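Local coordinates for Lmo1499 protein (Listeria monocytogenes, PDB 4IIW), which probably acts as a membrane-anchored lytic transglycosylase that cleaves nascent peptidoglycan strands within the chain, ending their elongation, at residues E42-S47 with S53-D58; Q121-I126 with K140-P145; Y264-H269 with L278-P283. All blocks are in the same frame, centred on the assembly; numbering follows the deposited sequence.

Contact 1. Residues E42-S47 with S53-D58; sequences EIPAGS and STILED
The beta-alpha-alpha-beta order of strand 39-43, helices 49-58 and 65-75 and strand 83-87 is consistent with a LysM-like unit, and here Ile55 of its first helix packs on the end of its first strand at Glu42, Ile43 and Pro44. No hydrogen bond crosses; the contact is van der Waals packing, apolar against Ile43 and Pro44 and against a backbone carbonyl at Glu42. It buries 146 Å² in all, about half of it on Ile55. Ile55 CD1 is met from one side, that of the strand, by three atoms, lying 3.7 Å from Glu42 O, 4.0 Å from Ile43 CD1 and 3.9 Å from Pro44 CD. The second branch adds a looser touch, CG2 of Ile55 standing 4.0 Å from Glu42 O. An extended chi2 of 161° carries the Ile55 methyl far from its own helix. Ile43 works differently: its chi2 of -51° folds CD1 back, and this tip, rather than the start of the side chain, comes up to the helix, the two isoleucines meeting at a slant. Pro44 touches with CD, its side chain and that of Ile55 running past each other in opposite directions. The chain then turns away through a type II beta turn from Pro44 to Ser47, with Gly46 at the position of positive phi (71°). Around the contact, Ile43 pairs through its backbone with Gly83 of strand 83-87, and Leu56 leans on Phe68 and Leu87. Another face of helix 49-58 meets a second subunit, where Thr54 OG1 is hydrogen-bonded to Thr54 OG1 of that neighbouring chain.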
ATOM      1  N   GLU B  42     -22.295   6.162  14.093  1.00 62.64           N
ATOM      2  CA  GLU B  42     -22.789   5.032  14.858  1.00 64.32           C
ATOM      3  C   GLU B  42     -22.353   3.718  14.238  1.00 60.47           C
ATOM      4  O   GLU B  42     -22.653   3.441  13.076  1.00 59.65           O
ATOM      5  CB  GLU B  42     -24.302   5.083  14.921  1.00 68.24           C
ATOM      6  CG  GLU B  42     -24.819   6.396  15.463  1.00 76.93           C
ATOM      7  CD  GLU B  42     -26.310   6.358  15.780  1.00 85.86           C
ATOM      8  OE1 GLU B  42     -27.076   5.790  14.964  1.00 88.37           O
ATOM      9  OE2 GLU B  42     -26.708   6.908  16.837  1.00 88.98           O
ATOM     10  N   ILE B  43     -21.644   2.913  15.022  1.00 59.34           N
ATOM     11  CA  ILE B  43     -21.178   1.613  14.567  1.00 56.01           C
ATOM     12  C   ILE B  43     -22.024   0.553  15.256  1.00 56.48           C
ATOM     13  O   ILE B  43     -21.893   0.354  16.459  1.00 57.90           O
ATOM     14  CB  ILE B  43     -19.697   1.372  14.912  1.00 54.51           C
ATOM     15  CG1 ILE B  43     -18.828   2.524  14.405  1.00 52.06           C
ATOM     16  CG2 ILE B  43     -19.247   0.075  14.329  1.00 51.87           C
ATOM     17  CD1 ILE B  43     -19.054   2.868  12.963  1.00 51.24           C
ATOM     18  N   PRO B  44     -22.904  -0.116  14.498  1.00 53.74           N
ATOM     19  CA  PRO B  44     -23.742  -1.126  15.103  1.00 55.49           C
ATOM     20  C   PRO B  44     -22.973  -2.363  15.524  1.00 54.49           C
ATOM     21  O   PRO B  44     -21.951  -2.674  14.951  1.00 52.36           O
ATOM     22  CB  PRO B  44     -24.746  -1.486  13.989  1.00 55.72           C
ATOM     23  CG  PRO B  44     -24.609  -0.437  12.940  1.00 52.79           C
ATOM     24  CD  PRO B  44     -23.240   0.121  13.080  1.00 52.34           C
ATOM     25  N   ALA B  45     -23.484  -3.065  16.525  1.00 58.40           N
ATOM     26  CA  ALA B  45     -22.874  -4.304  16.976  1.00 58.60           C
ATOM     27  C   ALA B  45     -22.739  -5.260  15.787  1.00 56.39           C
ATOM     28  O   ALA B  45     -23.595  -5.289  14.903  1.00 54.72           O
ATOM     29  CB  ALA B  45     -23.723  -4.947  18.070  1.00 61.33           C
ATOM     30  N   GLY B  46     -21.661  -6.037  15.780  1.00 55.14           N
ATOM     31  CA  GLY B  46     -21.426  -7.015  14.725  1.00 55.22           C
ATOM     32  C   GLY B  46     -21.063  -6.410  13.380  1.00 53.29           C
ATOM     33  O   GLY B  46     -21.275  -7.028  12.349  1.00 54.39           O
ATOM     34  N   SER B  47     -20.534  -5.193  13.376  1.00 51.82           N
ATOM     35  CA  SER B  47     -20.149  -4.564  12.136  1.00 49.19           C
ATOM     36  C   SER B  47     -18.792  -5.085  11.716  1.00 46.62           C
ATOM     37  O   SER B  47     -17.897  -5.175  12.536  1.00 50.13           O
ATOM     38  CB  SER B  47     -20.105  -3.052  12.297  1.00 48.21           C
ATOM     39  OG  SER B  47     -21.406  -2.555  12.515  1.00 51.27           O
ATOM     40  N   SER B  53     -15.688   0.956   7.700  1.00 39.84           N
ATOM     41  CA  SER B  53     -15.065   1.817   6.705  1.00 39.52           C
ATOM     42  C   SER B  53     -16.111   2.608   5.920  1.00 40.41           C
ATOM     43  O   SER B  53     -15.988   3.812   5.726  1.00 40.59           O
ATOM     44  CB  SER B  53     -14.253   0.964   5.716  1.00 39.00           C
ATOM     45  OG  SER B  53     -13.250   0.219   6.386  1.00 37.59           O
ATOM     46  N   THR B  54     -17.149   1.914   5.484  1.00 40.78           N
ATOM     47  CA  THR B  54     -18.180   2.506   4.654  1.00 41.18           C
ATOM     48  C   THR B  54     -19.033   3.511   5.417  1.00 42.86           C
ATOM     49  O   THR B  54     -19.459   4.527   4.841  1.00 43.73           O
ATOM     50  CB  THR B  54     -19.015   1.393   4.019  1.00 42.26           C
ATOM     51  OG1 THR B  54     -18.123   0.550   3.294  1.00 40.45           O
ATOM     52  CG2 THR B  54     -20.074   1.933   3.073  1.00 42.45           C
ATOM     53  N   ILE B  55     -19.280   3.260   6.705  1.00 42.27           N
ATOM     54  CA  ILE B  55     -20.008   4.246   7.511  1.00 43.23           C
ATOM     55  C   ILE B  55     -19.149   5.521   7.640  1.00 43.99           C
ATOM     56  O   ILE B  55     -19.677   6.624   7.522  1.00 46.51           O
ATOM     57  CB  ILE B  55     -20.399   3.714   8.887  1.00 44.61           C
ATOM     58  CG1 ILE B  55     -21.441   2.602   8.755  1.00 43.07           C
ATOM     59  CG2 ILE B  55     -21.016   4.814   9.726  1.00 45.28           C
ATOM     60  CD1 ILE B  55     -21.518   1.749   9.993  1.00 42.27           C
ATOM     61  N   LEU B  56     -17.836   5.374   7.865  1.00 41.43           N
ATOM     62  CA  LEU B  56     -16.958   6.534   7.953  1.00 42.31           C
ATOM     63  C   LEU B  56     -16.990   7.364   6.661  1.00 43.58           C
ATOM     64  O   LEU B  56     -17.036   8.608   6.696  1.00 45.22           O
ATOM     65  CB  LEU B  56     -15.517   6.118   8.266  1.00 40.61           C
ATOM     66  CG  LEU B  56     -15.262   5.538   9.673  1.00 42.13           C
ATOM     67  CD1 LEU B  56     -13.815   5.005   9.821  1.00 38.14           C
ATOM     68  CD2 LEU B  56     -15.565   6.572  10.768  1.00 39.24           C
ATOM     69  N   GLU B  57     -16.969   6.680   5.522  1.00 43.20           N
ATOM     70  CA  GLU B  57     -16.985   7.355   4.219  1.00 43.36           C
ATOM     71  C   GLU B  57     -18.353   8.024   4.032  1.00 44.45           C
ATOM     72  O   GLU B  57     -18.432   9.192   3.630  1.00 44.88           O
ATOM     73  CB  GLU B  57     -16.664   6.370   3.075  1.00 41.54           C
ATOM     74  CG  GLU B  57     -16.501   7.025   1.687  1.00 44.29           C
ATOM     75  CD  GLU B  57     -16.382   5.989   0.546  1.00 49.21           C
ATOM     76  OE1 GLU B  57     -15.629   4.988   0.675  1.00 47.19           O
ATOM     77  OE2 GLU B  57     -17.054   6.184  -0.485  1.00 48.86           O
ATOM     78  N   ASP B  58     -19.422   7.284   4.320  1.00 44.37           N
ATOM     79  CA  ASP B  58     -20.781   7.848   4.225  1.00 48.37           C
ATOM     80  C   ASP B  58     -20.879   9.142   5.019  1.00 49.20           C
ATOM     81  O   ASP B  58     -21.422  10.122   4.538  1.00 51.11           O
ATOM     82  CB  ASP B  58     -21.869   6.887   4.781  1.00 49.40           C
ATOM     83  CG  ASP B  58     -22.130   5.671   3.884  1.00 52.20           C
ATOM     84  OD1 ASP B  58     -21.674   5.643   2.710  1.00 53.72           O
ATOM     85  OD2 ASP B  58     -22.812   4.735   4.379  1.00 57.18           O
TER

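Contact 2. Residues Q121-I126 with K140-P145; sequences QIADRI and KTMDDP
Met142, modelled as selenomethionine, crosses from helix 135-143 to Ile122, Ala123 and Ile126 on helix 119-129. CB points toward that helix, but neither it nor CG comes close to its residues; these two atoms act as the stem. The chain runs extended beyond CG (chi2 166°, chi3 170°), which spans the gap between backbones whose nearest CA atoms, those of Ala123 and Met142, are 9.0 Å apart. The selenium lies at the margin, 4.4 Å from Ala123 CB. Only the terminal methyl makes the closer contacts. CE of Met142 stands 3.9 Å from Ile122 CG2, the side chains meeting at an angle, and 4.0 Å from Ile126 CD1, which it meets tip to tip. The methyl also lies 4.1 Å from Ala123 N, against the helix backbone. The small Ala123 side chain accepts this approach, its CB being 4.4 Å from Met142 CE. All four residues are buried, and no hydrogen bond crosses. Ile194 of helix 190-204 touches Met142, while Met197 and Ile193 of the same helix touch Ile122 and Ile126: a three-helix packing, with an extended side chain whose end packs where helices 119-129, 135-143 and 190-204 meet.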
ATOM      1  N   GLN B 121     -33.452  -1.453  30.033  1.00 56.48           N
ATOM      2  CA  GLN B 121     -33.109  -0.310  29.183  1.00 56.93           C
ATOM      3  C   GLN B 121     -32.566   0.851  30.012  1.00 54.62           C
ATOM      4  O   GLN B 121     -31.664   1.574  29.571  1.00 53.53           O
ATOM      5  CB  GLN B 121     -34.329   0.122  28.358  1.00 57.61           C
ATOM      6  CG  GLN B 121     -34.806  -0.942  27.377  1.00 59.72           C
ATOM      7  CD  GLN B 121     -36.152  -0.632  26.724  1.00 60.42           C
ATOM      8  OE1 GLN B 121     -37.092  -0.195  27.374  1.00 57.80           O
ATOM      9  NE2 GLN B 121     -36.253  -0.919  25.436  1.00 66.74           N
ATOM     10  N   ILE B 122     -33.112   1.020  31.216  1.00 52.95           N
ATOM     11  CA  ILE B 122     -32.638   2.055  32.117  1.00 50.43           C
ATOM     12  C   ILE B 122     -31.211   1.694  32.484  1.00 51.27           C
ATOM     13  O   ILE B 122     -30.352   2.565  32.585  1.00 51.52           O
ATOM     14  CB  ILE B 122     -33.533   2.179  33.376  1.00 49.23           C
ATOM     15  CG1 ILE B 122     -34.932   2.671  32.975  1.00 50.48           C
ATOM     16  CG2 ILE B 122     -32.931   3.170  34.407  1.00 43.16           C
ATOM     17  CD1 ILE B 122     -35.964   2.657  34.116  1.00 48.52           C
ATOM     18  N   ALA B 123     -30.951   0.403  32.651  1.00 52.16           N
ATOM     19  CA  ALA B 123     -29.611  -0.046  33.013  1.00 54.02           C
ATOM     20  C   ALA B 123     -28.578   0.359  31.949  1.00 55.57           C
ATOM     21  O   ALA B 123     -27.438   0.701  32.282  1.00 54.81           O
ATOM     22  CB  ALA B 123     -29.598  -1.542  33.246  1.00 55.23           C
ATOM     23  N   ASP B 124     -28.988   0.323  30.678  1.00 57.72           N
ATOM     24  CA  ASP B 124     -28.127   0.724  29.555  1.00 60.31           C
ATOM     25  C   ASP B 124     -27.842   2.218  29.614  1.00 59.58           C
ATOM     26  O   ASP B 124     -26.702   2.642  29.501  1.00 61.93           O
ATOM     27  CB  ASP B 124     -28.793   0.443  28.203  1.00 62.08           C
ATOM     28  CG  ASP B 124     -28.986  -1.038  27.918  1.00 65.69           C
ATOM     29  OD1 ASP B 124     -28.095  -1.859  28.221  1.00 67.62           O
ATOM     30  OD2 ASP B 124     -30.033  -1.373  27.331  1.00 71.84           O
ATOM     31  N   ARG B 125     -28.882   3.023  29.785  1.00 57.96           N
ATOM     32  CA  ARG B 125     -28.695   4.461  29.824  1.00 57.40           C
ATOM     33  C   ARG B 125     -27.763   4.804  30.988  1.00 56.99           C
ATOM     34  O   ARG B 125     -26.873   5.662  30.844  1.00 57.86           O
ATOM     35  CB  ARG B 125     -30.036   5.192  29.912  1.00 56.49           C
ATOM     36  CG  ARG B 125     -30.993   4.869  28.740  1.00 59.33           C
ATOM     37  CD  ARG B 125     -30.536   5.444  27.400  1.00 64.12           C
ATOM     38  NE  ARG B 125     -31.078   6.781  27.150  1.00 65.52           N
ATOM     39  CZ  ARG B 125     -31.885   7.112  26.137  1.00 69.56           C
ATOM     40  NH1 ARG B 125     -32.315   8.363  26.017  1.00 72.87           N
ATOM     41  NH2 ARG B 125     -32.239   6.220  25.223  1.00 72.99           N
ATOM     42  N   ILE B 126     -27.931   4.106  32.115  1.00 54.78           N
ATOM     43  CA  ILE B 126     -27.075   4.321  33.284  1.00 53.27           C
ATOM     44  C   ILE B 126     -25.607   3.995  32.979  1.00 56.44           C
ATOM     45  O   ILE B 126     -24.725   4.795  33.290  1.00 56.89           O
ATOM     46  CB  ILE B 126     -27.524   3.491  34.512  1.00 51.13           C
ATOM     47  CG1 ILE B 126     -28.802   4.084  35.106  1.00 48.09           C
ATOM     48  CG2 ILE B 126     -26.419   3.494  35.563  1.00 46.89           C
ATOM     49  CD1 ILE B 126     -29.448   3.259  36.267  1.00 45.24           C
ATOM     50  N   LYS B 140     -28.305  -6.253  39.200  1.00 57.77           N
ATOM     51  CA  LYS B 140     -28.327  -6.891  40.505  1.00 59.23           C
ATOM     52  C   LYS B 140     -28.789  -5.911  41.597  1.00 55.98           C
ATOM     53  O   LYS B 140     -29.585  -6.271  42.448  1.00 55.57           O
ATOM     54  CB  LYS B 140     -26.956  -7.444  40.866  1.00 61.67           C
ATOM     55  CG  LYS B 140     -26.964  -8.174  42.194  1.00 66.23           C
ATOM     56  CD  LYS B 140     -25.627  -8.852  42.494  1.00 71.81           C
ATOM     57  CE  LYS B 140     -25.730  -9.659  43.784  1.00 73.44           C
ATOM     58  NZ  LYS B 140     -24.460 -10.313  44.148  1.00 76.93           N
ATOM     59  N   THR B 141     -28.281  -4.683  41.568  1.00 53.46           N
ATOM     60  CA  THR B 141     -28.661  -3.708  42.569  1.00 52.87           C
ATOM     61  C   THR B 141     -30.165  -3.480  42.503  1.00 51.67           C
ATOM     62  O   THR B 141     -30.847  -3.461  43.515  1.00 50.93           O
ATOM     63  CB  THR B 141     -27.931  -2.347  42.385  1.00 51.93           C
ATOM     64  OG1 THR B 141     -26.520  -2.501  42.593  1.00 52.56           O
ATOM     65  CG2 THR B 141     -28.447  -1.343  43.381  1.00 50.57           C
HETATM   66  N   MSE B 142     -30.672  -3.306  41.293  1.00 51.08           N
HETATM   67  CA  MSE B 142     -32.092  -3.088  41.090  1.00 49.82           C
HETATM   68  C   MSE B 142     -32.927  -4.124  41.814  1.00 50.39           C
HETATM   69  O   MSE B 142     -33.884  -3.772  42.489  1.00 48.66           O
HETATM   70  CB  MSE B 142     -32.437  -3.078  39.581  1.00 49.48           C
HETATM   71  CG  MSE B 142     -32.067  -1.769  38.880  1.00 48.41           C
HETATM   72 SE   MSE B 142     -32.055  -1.798  36.932  0.83 48.15          SE
HETATM   73  CE  MSE B 142     -31.879   0.122  36.621  1.00 41.16           C
ATOM     74  N   ASP B 143     -32.550  -5.393  41.669  1.00 53.93           N
ATOM     75  CA  ASP B 143     -33.298  -6.518  42.257  1.00 56.41           C
ATOM     76  C   ASP B 143     -32.751  -6.995  43.605  1.00 57.14           C
ATOM     77  O   ASP B 143     -33.240  -7.986  44.146  1.00 59.41           O
ATOM     78  CB  ASP B 143     -33.371  -7.711  41.260  1.00 59.22           C
ATOM     79  CG  ASP B 143     -34.312  -7.442  40.044  1.00 62.22           C
ATOM     80  OD1 ASP B 143     -34.611  -6.264  39.729  1.00 66.84           O
ATOM     81  OD2 ASP B 143     -34.750  -8.422  39.397  1.00 68.54           O
ATOM     82  N   ASP B 144     -31.759  -6.302  44.159  1.00 55.92           N
ATOM     83  CA  ASP B 144     -31.185  -6.716  45.451  1.00 57.95           C
ATOM     84  C   ASP B 144     -32.217  -6.588  46.604  1.00 57.31           C
ATOM     85  O   ASP B 144     -32.721  -5.501  46.883  1.00 55.28           O
ATOM     86  CB  ASP B 144     -29.933  -5.892  45.768  1.00 57.02           C
ATOM     87  CG  ASP B 144     -29.284  -6.294  47.081  1.00 60.32           C
ATOM     88  OD1 ASP B 144     -28.764  -7.424  47.179  1.00 65.52           O
ATOM     89  OD2 ASP B 144     -29.266  -5.461  48.017  1.00 60.70           O
ATOM     90  N   PRO B 145     -32.542  -7.705  47.266  1.00 59.49           N
ATOM     91  CA  PRO B 145     -33.507  -7.663  48.367  1.00 59.29           C
ATOM     92  C   PRO B 145     -33.262  -6.528  49.366  1.00 58.42           C
ATOM     93  O   PRO B 145     -34.217  -5.836  49.741  1.00 57.68           O
ATOM     94  CB  PRO B 145     -33.332  -9.035  49.038  1.00 62.22           C
ATOM     95  CG  PRO B 145     -32.900  -9.924  47.962  1.00 62.08           C
ATOM     96  CD  PRO B 145     -32.078  -9.079  47.000  1.00 61.85           C
TER

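Contact 3. Residues Y264-H269 with L278-P283; sequences YALGEH and LEVDSP
Leu266 and Ala265, where helix 259-265 runs out, meet Val280 and Ser282 of the loop that follows helix 275-278. The closer-packed part consists of two touches, linked through Val280. In one, Leu266 CD2 lies 3.6 Å from Val280 CG2 and 3.9 Å from Val280 CB, the two side chains crossing at an angle. In the other, Ala265 CB rests against the serine, 3.8 Å from Ser282 OG and 4.0 Å from Ser282 CB. Val280 has chi1 at 62°, with CG1 between its backbone N and carbonyl carbon, a torsion that turns CG2 to the leucine and CG1 to the alanine. Ser282 has its hydroxyl anti to the backbone N (chi1 175°), which brings OG over Ala265 CB; the same OG is hydrogen-bonded to Tyr284 N, so the polar atom is satisfied along its own loop although its neighbour across the contact is a methyl. Positive phi at Gly267 (50°) and two bonds back into the last turn, one of them Gly267 N to Tyr264 O at 2.9 Å, define a Schellman motif at the helix end. That turn directs the following residues away from the loop. Ala265 is buried, and nearby Lys169 NZ is hydrogen-bonded to Ala265 O. The loose element is the link itself, Val280 CG1 standing 4.3 Å from Ala265 CB. The Leu266 and Val280 pair, although close in distance, sits at the more open rim, both residues being partly exposed, and the acidic Glu279 and Asp281 that flank Val280 lie on the solvent side. Asn285 ND2 holds the loop backbone by hydrogen bonds to Leu278 O and Val280 O.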
ATOM      1  N   TYR B 264     -42.802  -8.455  27.459  1.00 64.23           N
ATOM      2  CA  TYR B 264     -42.141  -8.248  28.734  1.00 64.29           C
ATOM      3  C   TYR B 264     -41.952  -9.587  29.452  1.00 67.01           C
ATOM      4  O   TYR B 264     -40.926  -9.808  30.099  1.00 69.24           O
ATOM      5  CB  TYR B 264     -42.901  -7.266  29.609  1.00 61.01           C
ATOM      6  CG  TYR B 264     -42.209  -7.042  30.923  1.00 61.07           C
ATOM      7  CD1 TYR B 264     -41.124  -6.170  31.019  1.00 62.69           C
ATOM      8  CD2 TYR B 264     -42.615  -7.718  32.071  1.00 57.90           C
ATOM      9  CE1 TYR B 264     -40.470  -5.964  32.228  1.00 60.94           C
ATOM     10  CE2 TYR B 264     -41.964  -7.523  33.280  1.00 59.31           C
ATOM     11  CZ  TYR B 264     -40.896  -6.644  33.354  1.00 58.85           C
ATOM     12  OH  TYR B 264     -40.265  -6.458  34.546  1.00 55.75           O
ATOM     13  N   ALA B 265     -42.933 -10.477  29.324  1.00 68.58           N
ATOM     14  CA  ALA B 265     -42.856 -11.812  29.917  1.00 70.84           C
ATOM     15  C   ALA B 265     -41.602 -12.541  29.431  1.00 75.09           C
ATOM     16  O   ALA B 265     -40.921 -13.205  30.220  1.00 76.54           O
ATOM     17  CB  ALA B 265     -44.097 -12.620  29.569  1.00 71.28           C
ATOM     18  N   LEU B 266     -41.308 -12.408  28.137  1.00 77.97           N
ATOM     19  CA  LEU B 266     -40.129 -13.036  27.530  1.00 82.49           C
ATOM     20  C   LEU B 266     -38.853 -12.224  27.749  1.00 84.33           C
ATOM     21  O   LEU B 266     -37.783 -12.618  27.275  1.00 88.75           O
ATOM     22  CB  LEU B 266     -40.326 -13.194  26.027  1.00 84.76           C
ATOM     23  CG  LEU B 266     -41.452 -14.095  25.525  1.00 85.22           C
ATOM     24  CD1 LEU B 266     -41.554 -13.954  24.032  1.00 87.16           C
ATOM     25  CD2 LEU B 266     -41.227 -15.550  25.911  1.00 84.89           C
ATOM     26  N   GLY B 267     -38.961 -11.095  28.450  1.00 81.89           N
ATOM     27  CA  GLY B 267     -37.811 -10.228  28.682  1.00 83.38           C
ATOM     28  C   GLY B 267     -37.121  -9.981  27.363  1.00 87.60           C
ATOM     29  O   GLY B 267     -35.913 -10.159  27.241  1.00 90.79           O
ATOM     30  N   GLU B 268     -37.902  -9.557  26.376  1.00 89.21           N
ATOM     31  CA  GLU B 268     -37.396  -9.371  25.030  1.00 95.12           C
ATOM     32  C   GLU B 268     -37.892  -8.049  24.449  1.00 95.23           C
ATOM     33  O   GLU B 268     -39.076  -7.735  24.538  1.00 91.88           O
ATOM     34  CB  GLU B 268     -37.880 -10.555  24.185  1.00 98.18           C
ATOM     35  CG  GLU B 268     -37.110 -10.833  22.913  1.00104.39           C
ATOM     36  CD  GLU B 268     -37.598 -12.111  22.228  1.00108.90           C
ATOM     37  OE1 GLU B 268     -38.621 -12.674  22.679  1.00105.25           O
ATOM     38  OE2 GLU B 268     -36.961 -12.557  21.246  1.00113.66           O
ATOM     39  N   HIS B 269     -36.974  -7.274  23.868  1.00 99.96           N
ATOM     40  CA  HIS B 269     -37.303  -5.980  23.261  1.00101.12           C
ATOM     41  C   HIS B 269     -37.340  -6.100  21.735  1.00106.15           C
ATOM     42  O   HIS B 269     -36.397  -5.731  21.031  1.00110.27           O
ATOM     43  CB  HIS B 269     -36.313  -4.898  23.712  1.00101.63           C
ATOM     44  CG  HIS B 269     -36.534  -3.561  23.071  1.00104.43           C
ATOM     45  ND1 HIS B 269     -35.678  -3.038  22.122  1.00110.71           N
ATOM     46  CD2 HIS B 269     -37.522  -2.648  23.229  1.00103.27           C
ATOM     47  CE1 HIS B 269     -36.120  -1.854  21.736  1.00110.99           C
ATOM     48  NE2 HIS B 269     -37.238  -1.593  22.392  1.00107.64           N
ATOM     49  N   LEU B 278     -47.207 -16.117  22.352  1.00 92.69           N
ATOM     50  CA  LEU B 278     -48.509 -15.972  23.019  1.00 89.93           C
ATOM     51  C   LEU B 278     -48.808 -17.128  23.980  1.00 90.16           C
ATOM     52  O   LEU B 278     -49.687 -17.018  24.841  1.00 88.23           O
ATOM     53  CB  LEU B 278     -49.639 -15.859  21.985  1.00 91.66           C
ATOM     54  CG  LEU B 278     -49.554 -14.681  21.004  1.00 92.37           C
ATOM     55  CD1 LEU B 278     -50.652 -14.770  19.943  1.00 93.91           C
ATOM     56  CD2 LEU B 278     -49.609 -13.341  21.735  1.00 85.70           C
ATOM     57  N   GLU B 279     -48.071 -18.227  23.843  1.00 93.15           N
ATOM     58  CA  GLU B 279     -48.275 -19.391  24.693  1.00 94.11           C
ATOM     59  C   GLU B 279     -47.348 -19.402  25.926  1.00 91.36           C
ATOM     60  O   GLU B 279     -47.536 -20.219  26.827  1.00 91.49           O
ATOM     61  CB  GLU B 279     -48.102 -20.675  23.860  1.00100.16           C
ATOM     62  CG  GLU B 279     -48.584 -21.949  24.561  1.00103.51           C
ATOM     63  CD  GLU B 279     -48.280 -23.208  23.781  1.00111.26           C
ATOM     64  OE1 GLU B 279     -47.919 -23.113  22.590  1.00116.46           O
ATOM     65  OE2 GLU B 279     -48.406 -24.305  24.360  1.00115.13           O
ATOM     66  N   VAL B 280     -46.379 -18.479  25.984  1.00 89.03           N
ATOM     67  CA  VAL B 280     -45.411 -18.417  27.103  1.00 86.66           C
ATOM     68  C   VAL B 280     -46.047 -18.497  28.494  1.00 84.18           C
ATOM     69  O   VAL B 280     -46.983 -17.755  28.808  1.00 80.54           O
ATOM     70  CB  VAL B 280     -44.574 -17.149  27.063  1.00 83.58           C
ATOM     71  CG1 VAL B 280     -45.463 -15.924  27.200  1.00 81.71           C
ATOM     72  CG2 VAL B 280     -43.550 -17.183  28.181  1.00 82.00           C
ATOM     73  N   ASP B 281     -45.510 -19.390  29.325  1.00 86.26           N
ATOM     74  CA  ASP B 281     -46.023 -19.612  30.677  1.00 85.20           C
ATOM     75  C   ASP B 281     -45.472 -18.556  31.604  1.00 80.80           C
ATOM     76  O   ASP B 281     -44.311 -18.618  31.979  1.00 82.21           O
ATOM     77  CB  ASP B 281     -45.627 -21.016  31.178  1.00 89.73           C
ATOM     78  CG  ASP B 281     -46.187 -21.336  32.568  1.00 90.51           C
ATOM     79  OD1 ASP B 281     -46.976 -20.526  33.106  1.00 88.98           O
ATOM     80  OD2 ASP B 281     -45.841 -22.409  33.119  1.00 93.64           O
ATOM     81  N   SER B 282     -46.309 -17.585  31.968  1.00 76.76           N
ATOM     82  CA  SER B 282     -45.901 -16.480  32.851  1.00 73.01           C
ATOM     83  C   SER B 282     -47.108 -15.690  33.339  1.00 69.01           C
ATOM     84  O   SER B 282     -48.008 -15.391  32.555  1.00 67.98           O
ATOM     85  CB  SER B 282     -44.954 -15.510  32.127  1.00 71.86           C
ATOM     86  OG  SER B 282     -44.650 -14.373  32.932  1.00 70.25           O
ATOM     87  N   PRO B 283     -47.120 -15.327  34.629  1.00 66.40           N
ATOM     88  CA  PRO B 283     -48.236 -14.548  35.140  1.00 64.09           C
ATOM     89  C   PRO B 283     -48.388 -13.210  34.399  1.00 62.46           C
ATOM     90  O   PRO B 283     -49.463 -12.619  34.418  1.00 61.33           O
ATOM     91  CB  PRO B 283     -47.870 -14.323  36.600  1.00 63.55           C
ATOM     92  CG  PRO B 283     -46.879 -15.367  36.920  1.00 66.77           C
ATOM     93  CD  PRO B 283     -46.139 -15.644  35.678  1.00 66.95           C
TER

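How the contacts relate
From the N terminus, the chain first closes contact 1 across five intervening residues, tying a strand end to the helix that follows it. Contact 2 comes next, joining successive helices across thirteen residues, and contact 3 closes a later loop of eight that includes helix 275-278. The three are in series, so none nests in or crosses another. Contact 1 stands apart in the probably LysM-like N-terminal unit, its centre about 29 Å from that of contact 2 and about 33 Å from that of contact 3. Contacts 2 and 3 have centres about 20 Å apart and touch, where Gln121 packs on His269, linking helix 119-129 to the chain beyond helix 259-265.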